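Local structure of putative phosphatase (Bacteroides thetaiotaomicron, 3KYA) at residues 260-265 with 344-349; 268-273 with 303-308; 321-326 with 334-339. The protein is a putative phosphatase of unestablished substrate that binds zinc ions and joins an IPT/TIG domain to what appears to be a six-bladed beta-propeller. All coordinates share one frame; numbering follows the deposited sequence.

Contact 1 (260-265 with 344-349); sequences ELYFNS and KEFITP
Three oxygens crowd together at Lys344 O: Glu260 OE2 and Tyr262 OH each lie 3.2 Å from it, yet neither is bonded to it. The first pair cannot bond, both being acceptors, and the second meets at a poor angle. The carbonyl is instead hydrogen-bonded by Arg273 NH2. The phenol turns its proton the other way, giving a 2.7 Å bond from Tyr262 OH to the anti lone pair of Glu260 OE2. The same OE2 is also hydrogen-bonded to Tyr339 OH, which fixes the carboxylate from a second hydroxyl. The Glu260 chain bends at chi2 (-80°), which brings the carboxylate to the hydroxyl end of Tyr262, close to the plane of the ring rather than under a face.

Farther along, the contact is aromatic. Phe346 drives one edge into a face of Tyr262 in a T-shaped stack, centroids 5.1 Å apart and planes at 68°. Its CD2 and CE2 do the touching, and the nearest pair is Phe346 CE2 to Tyr262 CE2 at 3.7 Å. The two strands belong to adjacent four-stranded sheets, probably successive blades of the propeller, and these rings fill the seam between them. A phenylalanine in place of Tyr262 would probably leave Glu260 OE2 without one of its two hydroxyl donors and the carboxylate freer to turn.

Lys344 and Glu345 form a G1 beta bulge opposite Asp340, a zinc ligand in a structure of this protein, though that ion is not bound to this chain. Lys344 has the positive phi (61°) that the first bulge position takes. Glu345 points away from 260-265 and forms a salt bridge with Lys301.

Contact 2 (268-273 with 303-308); sequences KGQVFR and LFTIAD
The ring of Phe304 meets Val271 with its CE1 corner, which lies 3.7 Å from Val271 CG2, the two side chains running side by side and pointing the same way. Val271 sets CG2 there by keeping it beside its backbone N, while CG1 lies anti to that N (chi1 170°). The same CG2 touches Ile306 CG2 at 3.8 Å, the isoleucine coming in at about a right angle. Pro349 packs on Phe304 as well. The other flat group is the amide of Gln270: its OE1 accepts Lys268 N at 2.9 Å from above the amide plane, while NE2 bonds Glu267, so both ends of the amide are held.

Three backbone bonds tie the two segments. Between the antiparallel strands, Val271 N reaches Phe304 O at 3.0 Å and Val271 O takes Leu303 N; just past the strand ends, Gly269 O takes Ile306 N from above its carbonyl plane. Where the strands part, two waters take over. One donates to Lys268 O and Asp308 O and accepts Ala307 N at 2.7 Å; the other bridges Lys268 O to Ala307 O.

Strand 300-305 is the last of its four-stranded sheet, and a connection containing helix 276-284 leads to it from strand 270-274. Strand 261-265 flanks 270-274 across the sheet, and Val271 and Ile306 both pack on Phe313 of strand 313-317 in the next sheet.

Contact 3 (321-326 with 334-339); sequences GKYAYF and FMRSDY. With EDO (1,2-ethanediol), chain I.
Arg336 lays its guanidinium flat over one face of Tyr323, a cation-pi stack with CZ 4.0 Å from the ring centroid and the planes 23° apart. NH2 comes nearest, 3.3 Å from Tyr323 CD2, toward the rim. The arginine chain runs extended from CG to NE, with CG anti to the backbone N (chi1 -175°), and on the way its CG passes the in-plane edge of Tyr325, 3.8 Å from CE1.

Two bonds hold the guanidinium against turning. NH1 makes a salt bridge of 2.7 Å with Asp338 OD1, which it meets from above the carboxylate plane, and NE donates to a water shared with Tyr325 OH. A 1,2-ethanediol, probably from the crystallisation liquor, donates its O2 to Asp338 OD2 at 2.6 Å; Tyr68 OH of the second subunit bonds that same oxygen, so this corner belongs to the subunit interface. Tyr323 OH is held by Glu389.

On the opposite face of the sheet, Phe326 CZ rests against Ser337 CB at 3.6 Å, while Ser337 OG turns to Ile347 O. Five backbone bonds join the two strands, among them the reciprocal pairs Ala324 with Ser337 and Phe326 with selenomethionine Met335, each N bonding the other's O. This is a regular antiparallel beta hairpin, forming the two central strands of a four-stranded sheet, arranged as in a beta-propeller blade.

How the contacts relate
Contact 1 opens first, at residues 260-265, and closes last, at 344-349, so the other two fall wholly within its span. Inside that span they follow in series: contact 2 leaves from 268-273 and returns at 303-308 after a helix-containing excursion, and only then does contact 3 close a short hairpin between 321-326 and 334-339. None cross. Contact 2 joins two strands of the earlier sheet and contact 3 two of the later one, whereas contact 1 ties the sheets to each other. Direct touches reinforce this: a backbone bond from Phe263 to Phe272 within the earlier sheet, and Phe304 against Phe326, with Ile306 against Phe326 and Met335, between the two.

Contact 1 (260-265 with 344-349)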
loop_
_atom_site.group_PDB
_atom_site.type_symbol
_atom_site.label_atom_id
_atom_site.label_comp_id
_atom_site.label_asym_id
_atom_site.label_seq_id
_atom_site.Cartn_x
_atom_site.Cartn_y
_atom_site.Cartn_z
ATOM N N GLU A 260 -27.547 -4.038 -22.316
ATOM C CA GLU A 260 -28.723 -4.585 -21.647
ATOM C C GLU A 260 -28.857 -3.966 -20.247
ATOM O O GLU A 260 -27.907 -3.370 -19.723
ATOM C CB GLU A 260 -28.713 -6.130 -21.616
ATOM C CG GLU A 260 -27.705 -6.804 -20.669
ATOM C CD GLU A 260 -26.286 -6.887 -21.209
ATOM O OE1 GLU A 260 -25.964 -6.194 -22.209
ATOM O OE2 GLU A 260 -25.490 -7.671 -20.624
ATOM N N LEU A 261 -30.042 -4.117 -19.660
ATOM C CA LEU A 261 -30.382 -3.561 -18.359
ATOM C C LEU A 261 -30.477 -4.616 -17.251
ATOM O O LEU A 261 -31.166 -5.626 -17.404
ATOM C CB LEU A 261 -31.726 -2.839 -18.443
ATOM C CG LEU A 261 -32.208 -2.113 -17.175
ATOM C CD1 LEU A 261 -31.305 -0.925 -16.828
ATOM C CD2 LEU A 261 -33.655 -1.675 -17.337
ATOM N N TYR A 262 -29.785 -4.363 -16.143
ATOM C CA TYR A 262 -29.862 -5.207 -14.962
ATOM C C TYR A 262 -30.566 -4.449 -13.841
ATOM O O TYR A 262 -30.243 -3.285 -13.574
ATOM C CB TYR A 262 -28.463 -5.675 -14.541
ATOM C CG TYR A 262 -27.849 -6.598 -15.571
ATOM C CD1 TYR A 262 -28.198 -7.950 -15.629
ATOM C CD2 TYR A 262 -26.963 -6.111 -16.528
ATOM C CE1 TYR A 262 -27.660 -8.782 -16.594
ATOM C CE2 TYR A 262 -26.414 -6.938 -17.484
ATOM C CZ TYR A 262 -26.769 -8.270 -17.523
ATOM O OH TYR A 262 -26.235 -9.079 -18.495
ATOM N N PHE A 263 -31.590 -5.065 -13.246
ATOM C CA PHE A 263 -32.271 -4.471 -12.095
ATOM C C PHE A 263 -32.626 -5.588 -11.096
ATOM O O PHE A 263 -32.699 -6.766 -11.474
ATOM C CB PHE A 263 -33.484 -3.630 -12.508
ATOM C CG PHE A 263 -34.604 -4.422 -13.118
ATOM C CD1 PHE A 263 -34.576 -4.771 -14.455
ATOM C CD2 PHE A 263 -35.702 -4.778 -12.355
ATOM C CE1 PHE A 263 -35.612 -5.499 -15.016
ATOM C CE2 PHE A 263 -36.745 -5.529 -12.905
ATOM C CZ PHE A 263 -36.701 -5.881 -14.233
ATOM N N ASN A 264 -32.809 -5.224 -9.827
ATOM C CA ASN A 264 -33.076 -6.226 -8.783
ATOM C C ASN A 264 -34.417 -6.086 -8.074
ATOM O O ASN A 264 -35.248 -5.252 -8.422
ATOM C CB ASN A 264 -31.989 -6.148 -7.695
ATOM C CG ASN A 264 -32.249 -5.031 -6.682
ATOM O OD1 ASN A 264 -32.698 -3.929 -7.041
ATOM N ND2 ASN A 264 -31.964 -5.308 -5.412
ATOM N N SER A 265 -34.623 -6.975 -7.101
ATOM C CA SER A 265 -35.686 -6.853 -6.128
ATOM C C SER A 265 -35.091 -7.275 -4.784
ATOM O O SER A 265 -34.385 -8.292 -4.684
ATOM C CB SER A 265 -36.912 -7.704 -6.444
ATOM O OG SER A 265 -37.850 -7.620 -5.375
ATOM N N LYS A 344 -23.491 -13.117 -22.737
ATOM C CA LYS A 344 -23.789 -11.722 -22.421
ATOM C C LYS A 344 -24.638 -11.590 -21.147
ATOM O O LYS A 344 -25.597 -10.820 -21.088
ATOM C CB LYS A 344 -24.434 -11.012 -23.628
ATOM C CG LYS A 344 -23.519 -10.960 -24.842
ATOM C CD LYS A 344 -24.144 -10.173 -25.986
ATOM C CE LYS A 344 -23.232 -10.138 -27.194
ATOM N NZ LYS A 344 -23.919 -9.529 -28.364
ATOM N N GLU A 345 -24.243 -12.343 -20.118
ATOM C CA GLU A 345 -24.903 -12.346 -18.820
ATOM C C GLU A 345 -23.875 -12.432 -17.704
ATOM O O GLU A 345 -22.818 -13.036 -17.876
ATOM C CB GLU A 345 -25.774 -13.601 -18.645
ATOM C CG GLU A 345 -26.898 -13.781 -19.641
ATOM C CD GLU A 345 -27.664 -15.080 -19.422
ATOM O OE1 GLU A 345 -27.241 -15.914 -18.592
ATOM O OE2 GLU A 345 -28.690 -15.270 -20.105
ATOM N N PHE A 346 -24.216 -11.871 -16.554
ATOM C CA PHE A 346 -23.415 -12.060 -15.356
ATOM C C PHE A 346 -23.704 -13.460 -14.793
ATOM O O PHE A 346 -24.778 -14.023 -15.044
ATOM C CB PHE A 346 -23.733 -10.988 -14.326
ATOM C CG PHE A 346 -23.150 -9.668 -14.662
ATOM C CD1 PHE A 346 -21.789 -9.457 -14.514
ATOM C CD2 PHE A 346 -23.945 -8.634 -15.159
ATOM C CE1 PHE A 346 -21.224 -8.239 -14.848
ATOM C CE2 PHE A 346 -23.388 -7.422 -15.493
ATOM C CZ PHE A 346 -22.019 -7.219 -15.343
ATOM N N ILE A 347 -22.746 -14.018 -14.053
ATOM C CA ILE A 347 -22.903 -15.338 -13.436
ATOM C C ILE A 347 -22.968 -15.191 -11.910
ATOM O O ILE A 347 -22.591 -14.148 -11.361
ATOM C CB ILE A 347 -21.791 -16.337 -13.872
ATOM C CG1 ILE A 347 -20.426 -15.994 -13.291
ATOM C CG2 ILE A 347 -21.657 -16.397 -15.385
ATOM C CD1 ILE A 347 -19.363 -17.012 -13.700
ATOM N N THR A 348 -23.457 -16.233 -11.241
ATOM C CA THR A 348 -23.618 -16.242 -9.797
ATOM C C THR A 348 -22.443 -15.561 -9.090
ATOM O O THR A 348 -21.294 -15.947 -9.284
ATOM C CB THR A 348 -23.782 -17.682 -9.266
ATOM O OG1 THR A 348 -24.921 -18.278 -9.896
ATOM C CG2 THR A 348 -23.979 -17.681 -7.771
ATOM N N PRO A 349 -22.734 -14.531 -8.280
ATOM C CA PRO A 349 -21.668 -13.797 -7.596
ATOM C C PRO A 349 -21.129 -14.490 -6.346
ATOM O O PRO A 349 -21.706 -15.468 -5.862
ATOM C CB PRO A 349 -22.355 -12.477 -7.201
ATOM C CG PRO A 349 -23.768 -12.888 -6.946
ATOM C CD PRO A 349 -24.057 -13.918 -8.035
#

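Contact 2 (268-273 with 303-308)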
loop_
_atom_site.group_PDB
_atom_site.type_symbol
_atom_site.label_atom_id
_atom_site.label_comp_id
_atom_site.label_asym_id
_atom_site.label_seq_id
_atom_site.Cartn_x
_atom_site.Cartn_y
_atom_site.Cartn_z
ATOM N N LYS A 268 -36.205 -11.277 -2.643
ATOM C CA LYS A 268 -35.308 -12.442 -2.542
ATOM C C LYS A 268 -33.896 -12.129 -3.052
ATOM O O LYS A 268 -33.059 -13.018 -3.182
ATOM C CB LYS A 268 -35.876 -13.612 -3.335
ATOM C CG LYS A 268 -37.203 -14.129 -2.817
ATOM C CD LYS A 268 -37.752 -15.186 -3.759
ATOM C CE LYS A 268 -39.010 -15.820 -3.208
ATOM N NZ LYS A 268 -39.636 -16.745 -4.189
ATOM N N GLY A 269 -33.636 -10.859 -3.348
ATOM C CA GLY A 269 -32.347 -10.451 -3.910
ATOM C C GLY A 269 -32.179 -10.910 -5.353
ATOM O O GLY A 269 -31.072 -11.227 -5.786
ATOM N N GLN A 270 -33.286 -10.967 -6.088
ATOM C CA GLN A 270 -33.265 -11.344 -7.501
ATOM C C GLN A 270 -32.498 -10.338 -8.357
ATOM O O GLN A 270 -32.506 -9.150 -8.059
ATOM C CB GLN A 270 -34.678 -11.384 -8.102
ATOM C CG GLN A 270 -35.705 -12.361 -7.535
ATOM C CD GLN A 270 -36.560 -11.828 -6.394
ATOM O OE1 GLN A 270 -36.116 -11.041 -5.569
ATOM N NE2 GLN A 270 -37.788 -12.324 -6.310
ATOM N N VAL A 271 -31.864 -10.823 -9.418
ATOM C CA VAL A 271 -31.264 -9.973 -10.441
ATOM C C VAL A 271 -31.948 -10.334 -11.758
ATOM O O VAL A 271 -31.936 -11.501 -12.167
ATOM C CB VAL A 271 -29.728 -10.106 -10.546
ATOM C CG1 VAL A 271 -29.206 -9.372 -11.784
ATOM C CG2 VAL A 271 -29.058 -9.563 -9.281
ATOM N N PHE A 272 -32.572 -9.333 -12.389
ATOM C CA PHE A 272 -33.281 -9.491 -13.655
ATOM C C PHE A 272 -32.515 -8.819 -14.789
ATOM O O PHE A 272 -31.883 -7.783 -14.578
ATOM C CB PHE A 272 -34.681 -8.865 -13.600
ATOM C CG PHE A 272 -35.584 -9.457 -12.562
ATOM C CD1 PHE A 272 -36.183 -10.688 -12.771
ATOM C CD2 PHE A 272 -35.877 -8.761 -11.401
ATOM C CE1 PHE A 272 -37.028 -11.232 -11.816
ATOM C CE2 PHE A 272 -36.724 -9.300 -10.442
ATOM C CZ PHE A 272 -37.296 -10.538 -10.651
ATOM N N ARG A 273 -32.601 -9.404 -15.984
ATOM C CA ARG A 273 -31.938 -8.907 -17.193
ATOM C C ARG A 273 -32.960 -8.616 -18.285
ATOM O O ARG A 273 -33.705 -9.515 -18.694
ATOM C CB ARG A 273 -30.969 -9.964 -17.722
ATOM C CG ARG A 273 -30.130 -9.562 -18.939
ATOM C CD ARG A 273 -29.384 -10.764 -19.495
ATOM N NE ARG A 273 -28.441 -10.449 -20.572
ATOM C CZ ARG A 273 -28.770 -10.198 -21.838
ATOM N NH1 ARG A 273 -30.042 -10.174 -22.220
ATOM N NH2 ARG A 273 -27.818 -9.945 -22.728
ATOM N N LEU A 303 -31.690 -14.160 -13.496
ATOM C CA LEU A 303 -30.435 -14.904 -13.567
ATOM C C LEU A 303 -30.137 -15.716 -12.315
ATOM O O LEU A 303 -29.645 -16.844 -12.406
ATOM C CB LEU A 303 -29.259 -13.948 -13.823
ATOM C CG LEU A 303 -29.319 -13.077 -15.085
ATOM C CD1 LEU A 303 -28.030 -12.272 -15.247
ATOM C CD2 LEU A 303 -29.567 -13.926 -16.311
ATOM N N PHE A 304 -30.420 -15.121 -11.161
ATOM C CA PHE A 304 -30.145 -15.711 -9.862
ATOM C C PHE A 304 -30.645 -14.798 -8.751
ATOM O O PHE A 304 -31.138 -13.679 -9.016
ATOM C CB PHE A 304 -28.629 -15.942 -9.690
ATOM C CG PHE A 304 -27.770 -14.803 -10.221
ATOM C CD1 PHE A 304 -27.711 -13.583 -9.565
ATOM C CD2 PHE A 304 -27.010 -14.973 -11.367
ATOM C CE1 PHE A 304 -26.918 -12.537 -10.058
ATOM C CE2 PHE A 304 -26.226 -13.934 -11.870
ATOM C CZ PHE A 304 -26.182 -12.715 -11.210
ATOM N N THR A 305 -30.556 -15.314 -7.524
ATOM C CA THR A 305 -30.766 -14.561 -6.299
ATOM C C THR A 305 -29.342 -14.484 -5.743
ATOM O O THR A 305 -28.643 -15.499 -5.730
ATOM C CB THR A 305 -31.732 -15.257 -5.341
ATOM O OG1 THR A 305 -31.341 -16.625 -5.163
ATOM C CG2 THR A 305 -33.159 -15.217 -5.901
ATOM N N ILE A 306 -28.883 -13.322 -5.287
ATOM C CA ILE A 306 -27.478 -13.225 -4.860
ATOM C C ILE A 306 -27.140 -13.807 -3.478
ATOM O O ILE A 306 -26.014 -14.221 -3.268
ATOM C CB ILE A 306 -26.919 -11.765 -4.984
ATOM C CG1 ILE A 306 -27.445 -10.840 -3.877
ATOM C CG2 ILE A 306 -27.215 -11.218 -6.398
ATOM C CD1 ILE A 306 -26.855 -9.393 -3.924
ATOM N N ALA A 307 -28.105 -13.815 -2.559
ATOM C CA ALA A 307 -27.907 -14.297 -1.195
ATOM C C ALA A 307 -29.243 -14.712 -0.564
ATOM O O ALA A 307 -29.956 -15.541 -1.122
ATOM C CB ALA A 307 -27.215 -13.230 -0.349
ATOM N N ASP A 308 -29.587 -14.102 0.567
ATOM C CA ASP A 308 -30.821 -14.408 1.292
ATOM C C ASP A 308 -31.899 -13.363 1.041
ATOM O O ASP A 308 -31.638 -12.355 0.387
ATOM C CB ASP A 308 -30.496 -14.485 2.772
ATOM C CG ASP A 308 -29.542 -15.587 3.067
ATOM O OD1 ASP A 308 -29.901 -16.757 2.781
ATOM O OD2 ASP A 308 -28.448 -15.274 3.584
HETATM O O HOH W 1 -30.426 -12.411 -2.204
HETATM O O HOH W 2 -32.889 -15.209 -1.554
#

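Contact 3 (321-326 with 334-339)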
loop_
_atom_site.group_PDB
_atom_site.type_symbol
_atom_site.label_atom_id
_atom_site.label_comp_id
_atom_site.label_asym_id
_atom_site.label_seq_id
_atom_site.Cartn_x
_atom_site.Cartn_y
_atom_site.Cartn_z
ATOM N N GLY A 321 -16.860 -3.975 -18.826
ATOM C CA GLY A 321 -18.050 -4.823 -18.800
ATOM C C GLY A 321 -17.745 -6.276 -18.431
ATOM O O GLY A 321 -18.628 -7.119 -18.462
ATOM N N LYS A 322 -16.513 -6.564 -18.031
ATOM C CA LYS A 322 -16.098 -7.953 -17.777
ATOM C C LYS A 322 -16.457 -8.492 -16.378
ATOM O O LYS A 322 -16.373 -9.705 -16.132
ATOM C CB LYS A 322 -14.606 -8.094 -18.065
ATOM C CG LYS A 322 -14.279 -7.848 -19.536
ATOM C CD LYS A 322 -12.855 -8.201 -19.931
ATOM C CE LYS A 322 -12.613 -7.846 -21.413
ATOM N NZ LYS A 322 -11.241 -8.201 -21.901
ATOM N N TYR A 323 -16.813 -7.592 -15.472
ATOM C CA TYR A 323 -17.279 -7.959 -14.140
ATOM C C TYR A 323 -18.024 -6.807 -13.487
ATOM O O TYR A 323 -18.044 -5.690 -14.017
ATOM C CB TYR A 323 -16.145 -8.456 -13.244
ATOM C CG TYR A 323 -15.071 -7.474 -12.844
ATOM C CD1 TYR A 323 -15.179 -6.737 -11.669
ATOM C CD2 TYR A 323 -13.905 -7.348 -13.591
ATOM C CE1 TYR A 323 -14.156 -5.877 -11.261
ATOM C CE2 TYR A 323 -12.877 -6.475 -13.201
ATOM C CZ TYR A 323 -13.012 -5.747 -12.036
ATOM O OH TYR A 323 -11.989 -4.910 -11.629
ATOM N N ALA A 324 -18.668 -7.107 -12.361
ATOM C CA ALA A 324 -19.438 -6.141 -11.591
ATOM C C ALA A 324 -19.324 -6.396 -10.098
ATOM O O ALA A 324 -19.058 -7.525 -9.669
ATOM C CB ALA A 324 -20.901 -6.198 -11.989
ATOM N N TYR A 325 -19.503 -5.335 -9.319
ATOM C CA TYR A 325 -19.594 -5.451 -7.876
ATOM C C TYR A 325 -21.048 -5.195 -7.467
ATOM O O TYR A 325 -21.694 -4.282 -7.985
ATOM C CB TYR A 325 -18.680 -4.460 -7.142
ATOM C CG TYR A 325 -17.194 -4.616 -7.372
ATOM C CD1 TYR A 325 -16.622 -5.857 -7.642
ATOM C CD2 TYR A 325 -16.341 -3.537 -7.213
ATOM C CE1 TYR A 325 -15.262 -5.990 -7.816
ATOM C CE2 TYR A 325 -14.971 -3.669 -7.381
ATOM C CZ TYR A 325 -14.438 -4.890 -7.678
ATOM O OH TYR A 325 -13.078 -5.006 -7.851
ATOM N N PHE A 326 -21.573 -6.013 -6.560
ATOM C CA PHE A 326 -22.913 -5.809 -6.030
ATOM C C PHE A 326 -22.744 -5.282 -4.605
ATOM O O PHE A 326 -22.246 -6.002 -3.731
ATOM C CB PHE A 326 -23.762 -7.093 -6.016
ATOM C CG PHE A 326 -23.904 -7.774 -7.356
ATOM C CD1 PHE A 326 -23.846 -7.064 -8.541
ATOM C CD2 PHE A 326 -24.199 -9.115 -7.422
ATOM C CE1 PHE A 326 -24.016 -7.704 -9.770
ATOM C CE2 PHE A 326 -24.379 -9.748 -8.656
ATOM C CZ PHE A 326 -24.277 -9.035 -9.818
ATOM N N PHE A 334 -19.674 -6.191 -0.276
ATOM C CA PHE A 334 -19.762 -6.262 -1.727
ATOM C C PHE A 334 -19.487 -7.691 -2.204
ATOM O O PHE A 334 -18.598 -8.391 -1.660
ATOM C CB PHE A 334 -18.724 -5.353 -2.454
ATOM C CG PHE A 334 -19.040 -3.887 -2.439
ATOM C CD1 PHE A 334 -18.622 -3.085 -1.393
ATOM C CD2 PHE A 334 -19.690 -3.288 -3.522
ATOM C CE1 PHE A 334 -18.922 -1.718 -1.382
ATOM C CE2 PHE A 334 -19.990 -1.938 -3.507
ATOM C CZ PHE A 334 -19.590 -1.156 -2.440
HETATM N N MSE A 335 -20.248 -8.106 -3.211
HETATM C CA MSE A 335 -20.035 -9.353 -3.912
HETATM C C MSE A 335 -19.485 -8.997 -5.301
HETATM O O MSE A 335 -19.630 -7.855 -5.763
HETATM C CB MSE A 335 -21.332 -10.156 -4.033
HETATM C CG MSE A 335 -21.999 -10.489 -2.701
HETATM SE SE MSE A 335 -23.552 -11.636 -2.904
HETATM C CE MSE A 335 -22.617 -13.291 -3.280
ATOM N N ARG A 336 -18.833 -9.961 -5.942
ATOM C CA ARG A 336 -18.285 -9.793 -7.271
ATOM C C ARG A 336 -18.898 -10.828 -8.193
ATOM O O ARG A 336 -19.054 -11.990 -7.816
ATOM C CB ARG A 336 -16.773 -9.936 -7.267
ATOM C CG ARG A 336 -16.069 -9.664 -8.604
ATOM C CD ARG A 336 -14.557 -9.841 -8.416
ATOM N NE ARG A 336 -13.728 -9.503 -9.580
ATOM C CZ ARG A 336 -13.639 -10.242 -10.679
ATOM N NH1 ARG A 336 -14.363 -11.340 -10.804
ATOM N NH2 ARG A 336 -12.848 -9.876 -11.674
ATOM N N SER A 337 -19.222 -10.397 -9.408
ATOM C CA SER A 337 -19.793 -11.268 -10.420
ATOM C C SER A 337 -19.030 -11.148 -11.750
ATOM O O SER A 337 -18.831 -10.033 -12.251
ATOM C CB SER A 337 -21.272 -10.895 -10.593
ATOM O OG SER A 337 -21.896 -11.613 -11.631
ATOM N N ASP A 338 -18.605 -12.279 -12.312
ATOM C CA ASP A 338 -17.944 -12.301 -13.622
ATOM C C ASP A 338 -18.983 -12.276 -14.757
ATOM O O ASP A 338 -20.096 -12.776 -14.600
ATOM C CB ASP A 338 -17.040 -13.522 -13.764
ATOM C CG ASP A 338 -15.789 -13.415 -12.921
ATOM O OD1 ASP A 338 -14.960 -12.520 -13.215
ATOM O OD2 ASP A 338 -15.627 -14.212 -11.969
ATOM N N TYR A 339 -18.612 -11.680 -15.888
ATOM C CA TYR A 339 -19.507 -11.569 -17.046
ATOM C C TYR A 339 -19.127 -12.550 -18.137
ATOM O O TYR A 339 -18.009 -12.522 -18.628
ATOM C CB TYR A 339 -19.427 -10.155 -17.602
ATOM C CG TYR A 339 -20.461 -9.806 -18.661
ATOM C CD1 TYR A 339 -21.772 -9.510 -18.296
ATOM C CD2 TYR A 339 -20.108 -9.710 -20.011
ATOM C CE1 TYR A 339 -22.736 -9.131 -19.262
ATOM C CE2 TYR A 339 -21.060 -9.340 -20.984
ATOM C CZ TYR A 339 -22.364 -9.052 -20.594
ATOM O OH TYR A 339 -23.314 -8.675 -21.528
HETATM C C1 EDO I . -11.303 -14.566 -11.626
HETATM O O1 EDO I . -11.981 -14.356 -12.865
HETATM C C2 EDO I . -12.055 -13.865 -10.511
HETATM O O2 EDO I . -13.433 -14.243 -10.507
HETATM O O HOH W 3 -14.769 -11.713 -15.673
HETATM O O HOH W 4 -11.895 -7.287 -8.572
#